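Local atomic coordinates of 2-oxoadipate dioxygenase/decarboxylase, chloroplastic/amyloplastic (PDB entry 6W1K), a protein that uses an iron(II) centre and molecular oxygen to convert 2-oxoadipate into D-2-hydroxyglutarate and carbon dioxide in plant lysine breakdown. Residues F22-E30 with G114-I122. Numbering follows the deposited sequence.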
loop_
_atom_site.group_PDB
_atom_site.type_symbol
_atom_site.label_atom_id
_atom_site.label_comp_id
_atom_site.label_asym_id
_atom_site.label_seq_id
_atom_site.Cartn_x
_atom_site.Cartn_y
_atom_site.Cartn_z
ATOM N N PHE A 22 -2.729 -9.449 15.942
ATOM C CA PHE A 22 -2.621 -8.935 14.580
ATOM C C PHE A 22 -2.352 -7.441 14.572
ATOM O O PHE A 22 -1.507 -6.962 13.803
ATOM C CB PHE A 22 -3.889 -9.225 13.785
ATOM C CG PHE A 22 -3.873 -8.628 12.389
ATOM C CD1 PHE A 22 -3.177 -9.247 11.379
ATOM C CD2 PHE A 22 -4.538 -7.447 12.106
ATOM C CE1 PHE A 22 -3.159 -8.716 10.092
ATOM C CE2 PHE A 22 -4.509 -6.904 10.828
ATOM C CZ PHE A 22 -3.825 -7.543 9.830
ATOM N N ARG A 23 -3.012 -6.696 15.453
ATOM C CA ARG A 23 -2.788 -5.255 15.485
ATOM C C ARG A 23 -1.387 -4.886 15.968
ATOM O O ARG A 23 -0.835 -3.879 15.505
ATOM C CB ARG A 23 -3.845 -4.582 16.350
ATOM C CG ARG A 23 -5.232 -4.663 15.705
ATOM C CD ARG A 23 -6.294 -4.102 16.597
ATOM N NE ARG A 23 -7.651 -4.263 16.059
ATOM C CZ ARG A 23 -8.268 -3.379 15.260
ATOM N NH1 ARG A 23 -7.630 -2.276 14.853
ATOM N NH2 ARG A 23 -9.520 -3.602 14.847
ATOM N N THR A 24 -0.782 -5.655 16.881
ATOM C CA THR A 24 0.614 -5.339 17.233
ATOM C C THR A 24 1.538 -5.575 16.043
ATOM O O THR A 24 2.573 -4.907 15.927
ATOM C CB THR A 24 1.138 -6.153 18.427
ATOM O OG1 THR A 24 1.325 -7.530 18.051
ATOM C CG2 THR A 24 0.224 -6.018 19.623
ATOM N N VAL A 25 1.206 -6.530 15.157
ATOM C CA VAL A 25 2.060 -6.788 14.008
ATOM C C VAL A 25 1.983 -5.626 13.017
ATOM O O VAL A 25 3.013 -5.143 12.512
ATOM C CB VAL A 25 1.684 -8.129 13.335
ATOM C CG1 VAL A 25 2.514 -8.334 12.044
ATOM C CG2 VAL A 25 1.932 -9.343 14.249
ATOM N N ILE A 26 0.773 -5.179 12.689
ATOM C CA ILE A 26 0.680 -4.122 11.690
ATOM C C ILE A 26 1.181 -2.829 12.299
ATOM O O ILE A 26 1.658 -1.952 11.572
ATOM C CB ILE A 26 -0.729 -3.969 11.066
ATOM C CG1 ILE A 26 -1.840 -3.801 12.093
ATOM C CG2 ILE A 26 -0.991 -5.160 10.165
ATOM C CD1 ILE A 26 -3.154 -3.253 11.502
ATOM N N SER A 27 1.142 -2.725 13.625
ATOM C CA SER A 27 1.727 -1.571 14.295
ATOM C C SER A 27 3.231 -1.546 14.101
ATOM O O SER A 27 3.811 -0.483 13.857
ATOM C CB SER A 27 1.356 -1.593 15.776
ATOM O OG SER A 27 2.063 -0.601 16.455
ATOM N N ASN A 28 3.875 -2.717 14.141
ATOM C CA ASN A 28 5.314 -2.767 13.908
ATOM C C ASN A 28 5.648 -2.486 12.448
ATOM O O ASN A 28 6.653 -1.839 12.163
ATOM C CB ASN A 28 5.870 -4.119 14.370
ATOM C CG ASN A 28 6.020 -4.172 15.864
ATOM O OD1 ASN A 28 6.266 -3.149 16.477
ATOM N ND2 ASN A 28 5.831 -5.334 16.465
ATOM N N MET A 29 4.810 -2.942 11.504
ATOM C CA MET A 29 5.031 -2.559 10.113
ATOM C C MET A 29 5.002 -1.043 9.973
ATOM O O MET A 29 5.849 -0.451 9.293
ATOM C CB MET A 29 3.977 -3.199 9.210
ATOM C CG MET A 29 4.000 -4.729 9.194
ATOM S SD MET A 29 2.594 -5.387 8.253
ATOM C CE MET A 29 3.164 -7.010 7.810
ATOM N N GLU A 30 4.023 -0.407 10.611
ATOM C CA GLU A 30 3.875 1.037 10.555
ATOM C C GLU A 30 5.037 1.751 11.218
ATOM O O GLU A 30 5.415 2.856 10.787
ATOM C CB GLU A 30 2.585 1.442 11.250
ATOM C CG GLU A 30 2.338 2.913 11.293
ATOM C CD GLU A 30 1.347 3.299 12.389
ATOM O OE1 GLU A 30 1.609 3.023 13.583
ATOM O OE2 GLU A 30 0.312 3.893 12.063
ATOM N N GLY A 114 -5.864 4.623 13.492
ATOM C CA GLY A 114 -4.730 3.991 12.813
ATOM C C GLY A 114 -4.838 2.478 12.841
ATOM O O GLY A 114 -5.872 1.892 12.496
ATOM N N VAL A 115 -3.773 1.807 13.291
ATOM C CA VAL A 115 -3.834 0.349 13.344
ATOM C C VAL A 115 -4.773 -0.153 14.448
ATOM O O VAL A 115 -5.102 -1.344 14.459
ATOM C CB VAL A 115 -2.435 -0.262 13.543
ATOM C CG1 VAL A 115 -1.542 0.126 12.365
ATOM C CG2 VAL A 115 -1.832 0.200 14.898
ATOM N N TYR A 116 -5.211 0.713 15.360
ATOM C CA TYR A 116 -6.228 0.366 16.358
ATOM C C TYR A 116 -7.638 0.829 15.967
ATOM O O TYR A 116 -8.570 0.734 16.781
ATOM C CB TYR A 116 -5.821 0.928 17.720
ATOM C CG TYR A 116 -4.460 0.405 18.124
ATOM C CD1 TYR A 116 -4.291 -0.921 18.517
ATOM C CD2 TYR A 116 -3.334 1.222 18.056
ATOM C CE1 TYR A 116 -3.032 -1.413 18.854
ATOM C CE2 TYR A 116 -2.075 0.743 18.398
ATOM C CZ TYR A 116 -1.926 -0.575 18.777
ATOM O OH TYR A 116 -0.669 -1.038 19.106
ATOM N N GLY A 117 -7.816 1.276 14.733
ATOM C CA GLY A 117 -9.105 1.669 14.222
ATOM C C GLY A 117 -9.639 0.574 13.333
ATOM O O GLY A 117 -9.276 -0.598 13.479
ATOM N N PRO A 118 -10.508 0.925 12.391
ATOM C CA PRO A 118 -11.012 -0.093 11.460
ATOM C C PRO A 118 -9.832 -0.723 10.730
ATOM O O PRO A 118 -8.932 -0.031 10.263
ATOM C CB PRO A 118 -11.936 0.694 10.525
ATOM C CG PRO A 118 -11.610 2.128 10.735
ATOM C CD PRO A 118 -11.101 2.250 12.147
ATOM N N LEU A 119 -9.819 -2.040 10.675
ATOM C CA LEU A 119 -8.676 -2.729 10.095
ATOM C C LEU A 119 -8.543 -2.387 8.616
ATOM O O LEU A 119 -9.556 -2.273 7.905
ATOM C CB LEU A 119 -8.825 -4.235 10.252
ATOM C CG LEU A 119 -8.557 -4.844 11.619
ATOM C CD1 LEU A 119 -8.963 -6.314 11.511
ATOM C CD2 LEU A 119 -7.118 -4.662 12.114
ATOM N N PRO A 120 -7.321 -2.219 8.118
ATOM C CA PRO A 120 -7.149 -1.812 6.721
ATOM C C PRO A 120 -7.287 -2.989 5.765
ATOM O O PRO A 120 -7.035 -4.146 6.120
ATOM C CB PRO A 120 -5.728 -1.242 6.702
ATOM C CG PRO A 120 -4.969 -2.075 7.750
ATOM C CD PRO A 120 -6.030 -2.270 8.855
ATOM N N ARG A 121 -7.774 -2.671 4.566
ATOM C CA ARG A 121 -7.628 -3.569 3.433
ATOM C C ARG A 121 -6.142 -3.750 3.157
ATOM O O ARG A 121 -5.302 -2.961 3.596
ATOM C CB ARG A 121 -8.358 -3.026 2.196
ATOM C CG ARG A 121 -9.860 -2.719 2.394
ATOM C CD ARG A 121 -10.297 -1.822 1.252
ATOM N NE ARG A 121 -11.655 -1.315 1.339
ATOM C CZ ARG A 121 -12.029 -0.267 2.061
ATOM N NH1 ARG A 121 -11.132 0.407 2.788
ATOM N NH2 ARG A 121 -13.290 0.107 2.051
ATOM N N ILE A 122 -5.806 -4.820 2.440
ATOM C CA ILE A 122 -4.424 -5.076 2.053
ATOM C C ILE A 122 -4.353 -5.228 0.537
ATOM O O ILE A 122 -5.144 -5.958 -0.053
ATOM C CB ILE A 122 -3.836 -6.330 2.745
ATOM C CG1 ILE A 122 -4.062 -6.308 4.255
ATOM C CG2 ILE A 122 -2.350 -6.420 2.418
ATOM C CD1 ILE A 122 -3.212 -5.364 4.999
HETATM O O HOH W 1 -1.624 3.682 14.084
#
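R23 reaches from helix 16-36 into the 114-122 turn, where its NH1 donates to two backbone carbonyls. The bond from R23 NH1 to G117 O (2.7 Å) is nearly straight at 164° and lies in both the carbonyl and guanidinium planes; the one to V115 O, equally short, is more bent and meets that carbonyl from above its plane. NH2 adds a weak bond to G117 O, and D19 pairs with NE. L119 CD2 sits over one guanidinium face, 3.6 Å from R23 CZ, while the same methyl meets the F22 ring at its edge. A leucine in place of R23 would probably leave the V115 and G117 carbonyls without these donors and D19 without its salt-bridge partner. At the other end, a water links E30 OE2, which Y57 also binds, to V115 N. Between these polar ends V115 CB lies 3.7 Å from I26 CD1, and CG2 of V115, set between its backbone N and carbonyl carbon (chi1 -61° for CG1), rests on S27 CB (3.8 Å). I26 CD1 also touches the P120 ring. The contact ties the helix to the turn before strand 121-127, which pairs with strand 57-65, carrier of metal ligand H59, in this glyoxalase-clan (VOC-like) fold.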